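Local coordinates for dual specificity protein phosphatase 8 (PDB 4JMK) that probably removes phosphate from tyrosine, serine and threonine residues of proteins and so negatively regulates mitogen-activated protein kinases, at residues D57-I71 with P127-E139. The protein carries 1 engineered substitution. Numbering follows the deposited sequence.
Sequences DNYCEKLLPWLDKSI and PNFNFLGQLLEYE
The backbone oxygen of E61 accepts hydrogen bonds from two side-chain amides of helix 129-139. N130 ND2 donates to E61 O at 2.7 Å, in the carbonyl plane and on a lone pair. Q134 NE2 donates to E61 O at 2.9 Å and lies in that plane too. The N130 side chain leaves the helix with CG opposite the backbone N (chi1 168°), which brings ND2 to the loop, where it also bonds N58 O at 3.1 Å. Replacing N130 by alanine is likely to leave N58 O without this donor, E61 O with Q134 alone of the two amides, and Q134 NE2 without its second acceptor. That acceptor is N130 OD1, met from above the N130 carbonyl plane and off its lone pairs. Q134 OE1 takes L63 N at 2.6 Å, on a lone pair, and L64 N more weakly. N58 OD1 accepts from C60 N and forms an Asx turn.

The contact joins the loop ahead of helix 67-79, and the beginning of that helix, to the N-terminal half of the last helix, 129-148. In this dual specificity phosphatase domain, S88, engineered at the predicted phosphocysteine position, and S93 belong to the phosphate-binding P-loop (HCX5R signature). D57 lies near S88 and a bound sulfate, and its loop probably corresponds to the family's general-acid loop. D57 OD1 is hydrogen-bonded to S93 and comes within 3.3 Å of F131 CE1.

At the N-cap of the last helix, N128 OD1 accepts a weak capping bond from N130 N and sits over one face of the Y59 ring, 3.0 Å from CD2. L67 CD1 packs over a face of the Y138 ring in a CH-pi contact, 3.9 Å from its centroid. L64 CD2 rests against Y138 CB. The Y138 hydroxyl OH donates to D68 OD1 at 2.7 Å, on the syn side but well out of the carboxylate plane.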
# COMPACT_ATOMS: atom_id res chain seq x y z
N ASP A 57 2.66 13.17 4.60
CA ASP A 57 3.74 12.38 5.20
C ASP A 57 4.36 13.08 6.40
O ASP A 57 5.33 13.82 6.26
CB ASP A 57 4.84 12.07 4.17
CG ASP A 57 5.92 11.16 4.72
OD1 ASP A 57 5.58 10.15 5.38
OD2 ASP A 57 7.12 11.45 4.51
N ASN A 58 3.81 12.84 7.59
CA ASN A 58 4.33 13.51 8.79
C ASN A 58 4.15 12.70 10.06
O ASN A 58 3.62 11.59 10.03
CB ASN A 58 3.75 14.93 8.95
CG ASN A 58 2.25 14.92 9.24
OD1 ASN A 58 1.80 14.34 10.23
ND2 ASN A 58 1.48 15.58 8.38
N TYR A 59 4.58 13.27 11.18
CA TYR A 59 4.60 12.52 12.44
C TYR A 59 3.25 12.48 13.16
O TYR A 59 3.09 11.75 14.14
CB TYR A 59 5.74 12.99 13.35
CG TYR A 59 7.11 12.47 12.92
CD1 TYR A 59 7.96 13.24 12.13
CD2 TYR A 59 7.54 11.20 13.30
CE1 TYR A 59 9.21 12.76 11.73
CE2 TYR A 59 8.78 10.71 12.90
CZ TYR A 59 9.61 11.50 12.12
OH TYR A 59 10.84 11.00 11.74
N CYS A 60 2.28 13.23 12.67
CA CYS A 60 0.97 13.28 13.32
C CYS A 60 -0.17 12.79 12.43
O CYS A 60 -1.30 12.64 12.90
CB CYS A 60 0.68 14.70 13.80
SG CYS A 60 1.99 15.40 14.82
N GLU A 61 0.12 12.54 11.16
CA GLU A 61 -0.91 12.07 10.25
C GLU A 61 -1.36 10.67 10.63
O GLU A 61 -0.60 9.86 11.19
CB GLU A 61 -0.44 12.10 8.80
CG GLU A 61 -1.48 11.69 7.78
CD GLU A 61 -2.58 12.72 7.59
OE1 GLU A 61 -2.43 13.58 6.71
OE2 GLU A 61 -3.60 12.66 8.32
N LYS A 62 -2.60 10.37 10.31
CA LYS A 62 -3.22 9.16 10.80
C LYS A 62 -3.65 8.25 9.62
O LYS A 62 -4.48 8.62 8.78
CB LYS A 62 -4.35 9.60 11.73
CG LYS A 62 -4.71 8.62 12.82
CD LYS A 62 -6.23 8.59 12.95
CE LYS A 62 -6.87 8.68 11.56
NZ LYS A 62 -6.22 7.78 10.54
N LEU A 63 -3.06 7.06 9.55
CA LEU A 63 -3.22 6.16 8.42
C LEU A 63 -4.12 4.97 8.82
O LEU A 63 -4.70 4.30 7.96
CB LEU A 63 -1.84 5.65 7.99
CG LEU A 63 -1.65 4.55 6.94
CD1 LEU A 63 -2.42 4.86 5.67
CD2 LEU A 63 -0.17 4.35 6.63
N LEU A 64 -4.22 4.71 10.12
CA LEU A 64 -4.86 3.49 10.65
C LEU A 64 -6.24 3.04 10.08
O LEU A 64 -6.37 1.87 9.65
CB LEU A 64 -4.92 3.52 12.18
CG LEU A 64 -4.01 2.55 12.93
CD1 LEU A 64 -4.14 2.78 14.43
CD2 LEU A 64 -4.36 1.11 12.57
N PRO A 65 -7.25 3.94 10.07
CA PRO A 65 -8.60 3.63 9.59
C PRO A 65 -8.70 3.61 8.10
O PRO A 65 -9.80 3.43 7.61
CB PRO A 65 -9.42 4.83 10.06
CG PRO A 65 -8.46 5.91 10.01
CD PRO A 65 -7.23 5.29 10.60
N TRP A 66 -7.60 3.83 7.38
CA TRP A 66 -7.62 3.69 5.92
C TRP A 66 -7.08 2.35 5.50
O TRP A 66 -7.19 1.98 4.34
CB TRP A 66 -6.77 4.78 5.27
CG TRP A 66 -7.37 6.14 5.35
CD1 TRP A 66 -6.98 7.18 6.15
CD2 TRP A 66 -8.48 6.63 4.58
NE1 TRP A 66 -7.78 8.28 5.93
CE2 TRP A 66 -8.71 7.96 4.97
CE3 TRP A 66 -9.31 6.06 3.61
CZ2 TRP A 66 -9.73 8.74 4.41
CZ3 TRP A 66 -10.32 6.83 3.06
CH2 TRP A 66 -10.52 8.16 3.46
N LEU A 67 -6.49 1.62 6.44
CA LEU A 67 -5.79 0.38 6.10
C LEU A 67 -6.73 -0.72 5.60
O LEU A 67 -6.48 -1.33 4.57
CB LEU A 67 -4.92 -0.11 7.27
CG LEU A 67 -3.72 0.79 7.59
CD1 LEU A 67 -2.93 0.27 8.80
CD2 LEU A 67 -2.82 0.92 6.36
N ASP A 68 -7.82 -0.96 6.31
CA ASP A 68 -8.74 -2.00 5.88
C ASP A 68 -9.35 -1.73 4.49
O ASP A 68 -9.49 -2.65 3.68
CB ASP A 68 -9.82 -2.26 6.93
CG ASP A 68 -9.33 -3.15 8.07
OD1 ASP A 68 -8.42 -3.99 7.86
OD2 ASP A 68 -9.88 -3.02 9.19
N LYS A 69 -9.69 -0.47 4.21
CA LYS A 69 -10.24 -0.10 2.90
C LYS A 69 -9.19 -0.15 1.78
O LYS A 69 -9.51 -0.50 0.65
CB LYS A 69 -10.90 1.28 2.95
CG LYS A 69 -12.24 1.28 3.69
CD LYS A 69 -13.01 2.58 3.44
CE LYS A 69 -14.37 2.58 4.13
NZ LYS A 69 -14.42 3.54 5.27
N SER A 70 -7.96 0.22 2.11
CA SER A 70 -6.84 0.09 1.16
C SER A 70 -6.60 -1.38 0.80
O SER A 70 -6.43 -1.74 -0.37
CB SER A 70 -5.56 0.65 1.80
OG SER A 70 -5.69 2.03 2.11
N ILE A 71 -6.60 -2.24 1.81
CA ILE A 71 -6.45 -3.67 1.58
C ILE A 71 -7.59 -4.25 0.73
O ILE A 71 -7.36 -5.03 -0.19
CB ILE A 71 -6.27 -4.39 2.93
CG1 ILE A 71 -4.91 -4.00 3.53
CG2 ILE A 71 -6.38 -5.91 2.80
CD1 ILE A 71 -4.70 -4.47 4.97
N PRO A 127 9.82 4.33 6.06
CA PRO A 127 8.59 4.94 6.57
C PRO A 127 8.85 5.70 7.86
O PRO A 127 9.65 5.27 8.71
CB PRO A 127 7.68 3.73 6.83
CG PRO A 127 8.29 2.59 6.04
CD PRO A 127 9.77 2.86 6.10
N ASN A 128 8.21 6.85 8.01
CA ASN A 128 8.42 7.63 9.22
C ASN A 128 7.90 6.83 10.41
O ASN A 128 7.05 5.93 10.27
CB ASN A 128 7.79 9.00 9.11
CG ASN A 128 6.48 9.09 9.85
OD1 ASN A 128 6.40 9.69 10.92
ND2 ASN A 128 5.45 8.49 9.29
N PHE A 129 8.45 7.12 11.58
CA PHE A 129 8.19 6.30 12.76
C PHE A 129 6.71 6.28 13.13
O PHE A 129 6.20 5.28 13.65
CB PHE A 129 9.00 6.81 13.94
CG PHE A 129 10.49 6.63 13.77
CD1 PHE A 129 11.37 7.64 14.12
CD2 PHE A 129 11.00 5.43 13.29
CE1 PHE A 129 12.74 7.47 13.98
CE2 PHE A 129 12.36 5.26 13.14
CZ PHE A 129 13.23 6.28 13.49
N ASN A 130 6.04 7.40 12.92
CA ASN A 130 4.61 7.50 13.21
C ASN A 130 3.82 6.42 12.44
O ASN A 130 2.97 5.73 13.01
CB ASN A 130 4.12 8.92 12.89
CG ASN A 130 2.61 9.05 12.89
OD1 ASN A 130 1.94 8.65 13.85
ND2 ASN A 130 2.06 9.60 11.80
N PHE A 131 4.11 6.26 11.15
CA PHE A 131 3.43 5.22 10.35
C PHE A 131 3.82 3.82 10.77
O PHE A 131 2.97 2.91 10.84
CB PHE A 131 3.70 5.42 8.85
CG PHE A 131 3.11 6.69 8.30
CD1 PHE A 131 3.65 7.30 7.18
CD2 PHE A 131 2.01 7.29 8.93
CE1 PHE A 131 3.11 8.48 6.68
CE2 PHE A 131 1.46 8.47 8.44
CZ PHE A 131 2.01 9.07 7.31
N LEU A 132 5.10 3.61 11.06
CA LEU A 132 5.54 2.30 11.54
C LEU A 132 4.84 1.89 12.85
O LEU A 132 4.46 0.73 13.03
CB LEU A 132 7.07 2.26 11.70
CG LEU A 132 7.90 2.23 10.42
CD1 LEU A 132 9.38 2.24 10.75
CD2 LEU A 132 7.53 0.98 9.60
N GLY A 133 4.65 2.85 13.75
CA GLY A 133 3.93 2.58 14.99
C GLY A 133 2.46 2.23 14.75
O GLY A 133 1.90 1.37 15.45
N GLN A 134 1.83 2.89 13.78
CA GLN A 134 0.45 2.55 13.42
C GLN A 134 0.35 1.13 12.87
O GLN A 134 -0.65 0.45 13.09
CB GLN A 134 -0.13 3.60 12.47
CG GLN A 134 -0.32 4.96 13.15
CD GLN A 134 -0.74 6.08 12.21
OE1 GLN A 134 -1.63 5.91 11.37
NE2 GLN A 134 -0.10 7.24 12.35
N LEU A 135 1.40 0.64 12.20
CA LEU A 135 1.48 -0.78 11.84
C LEU A 135 1.44 -1.70 13.06
O LEU A 135 0.76 -2.74 13.05
CB LEU A 135 2.76 -1.08 11.06
CG LEU A 135 2.90 -0.58 9.64
CD1 LEU A 135 4.24 -1.05 9.09
CD2 LEU A 135 1.75 -1.11 8.80
N LEU A 136 2.21 -1.37 14.09
CA LEU A 136 2.15 -2.13 15.34
C LEU A 136 0.73 -2.18 15.89
O LEU A 136 0.27 -3.25 16.32
CB LEU A 136 3.08 -1.55 16.41
CG LEU A 136 4.47 -2.13 16.59
CD1 LEU A 136 5.02 -1.87 18.00
CD2 LEU A 136 4.49 -3.60 16.28
N GLU A 137 0.05 -1.04 15.92
CA GLU A 137 -1.30 -0.97 16.48
C GLU A 137 -2.28 -1.74 15.60
O GLU A 137 -3.22 -2.35 16.10
CB GLU A 137 -1.79 0.47 16.63
CG GLU A 137 -1.69 1.05 18.04
CD GLU A 137 -2.28 0.14 19.09
OE1 GLU A 137 -1.50 -0.54 19.78
OE2 GLU A 137 -3.52 0.09 19.24
N TYR A 138 -2.05 -1.69 14.29
CA TYR A 138 -2.89 -2.43 13.36
C TYR A 138 -2.75 -3.92 13.61
O TYR A 138 -3.75 -4.65 13.67
CB TYR A 138 -2.51 -2.06 11.91
CG TYR A 138 -3.39 -2.71 10.85
CD1 TYR A 138 -4.76 -2.48 10.83
CD2 TYR A 138 -2.84 -3.53 9.87
CE1 TYR A 138 -5.57 -3.07 9.85
CE2 TYR A 138 -3.64 -4.12 8.89
CZ TYR A 138 -5.00 -3.88 8.90
OH TYR A 138 -5.81 -4.45 7.93
N GLU A 139 -1.51 -4.38 13.80
CA GLU A 139 -1.28 -5.79 14.07
C GLU A 139 -1.97 -6.21 15.36
O GLU A 139 -2.55 -7.30 15.45
CB GLU A 139 0.22 -6.08 14.20
CG GLU A 139 0.55 -7.53 14.47
CD GLU A 139 -0.27 -8.51 13.64
OE1 GLU A 139 -0.49 -8.27 12.43
OE2 GLU A 139 -0.71 -9.53 14.22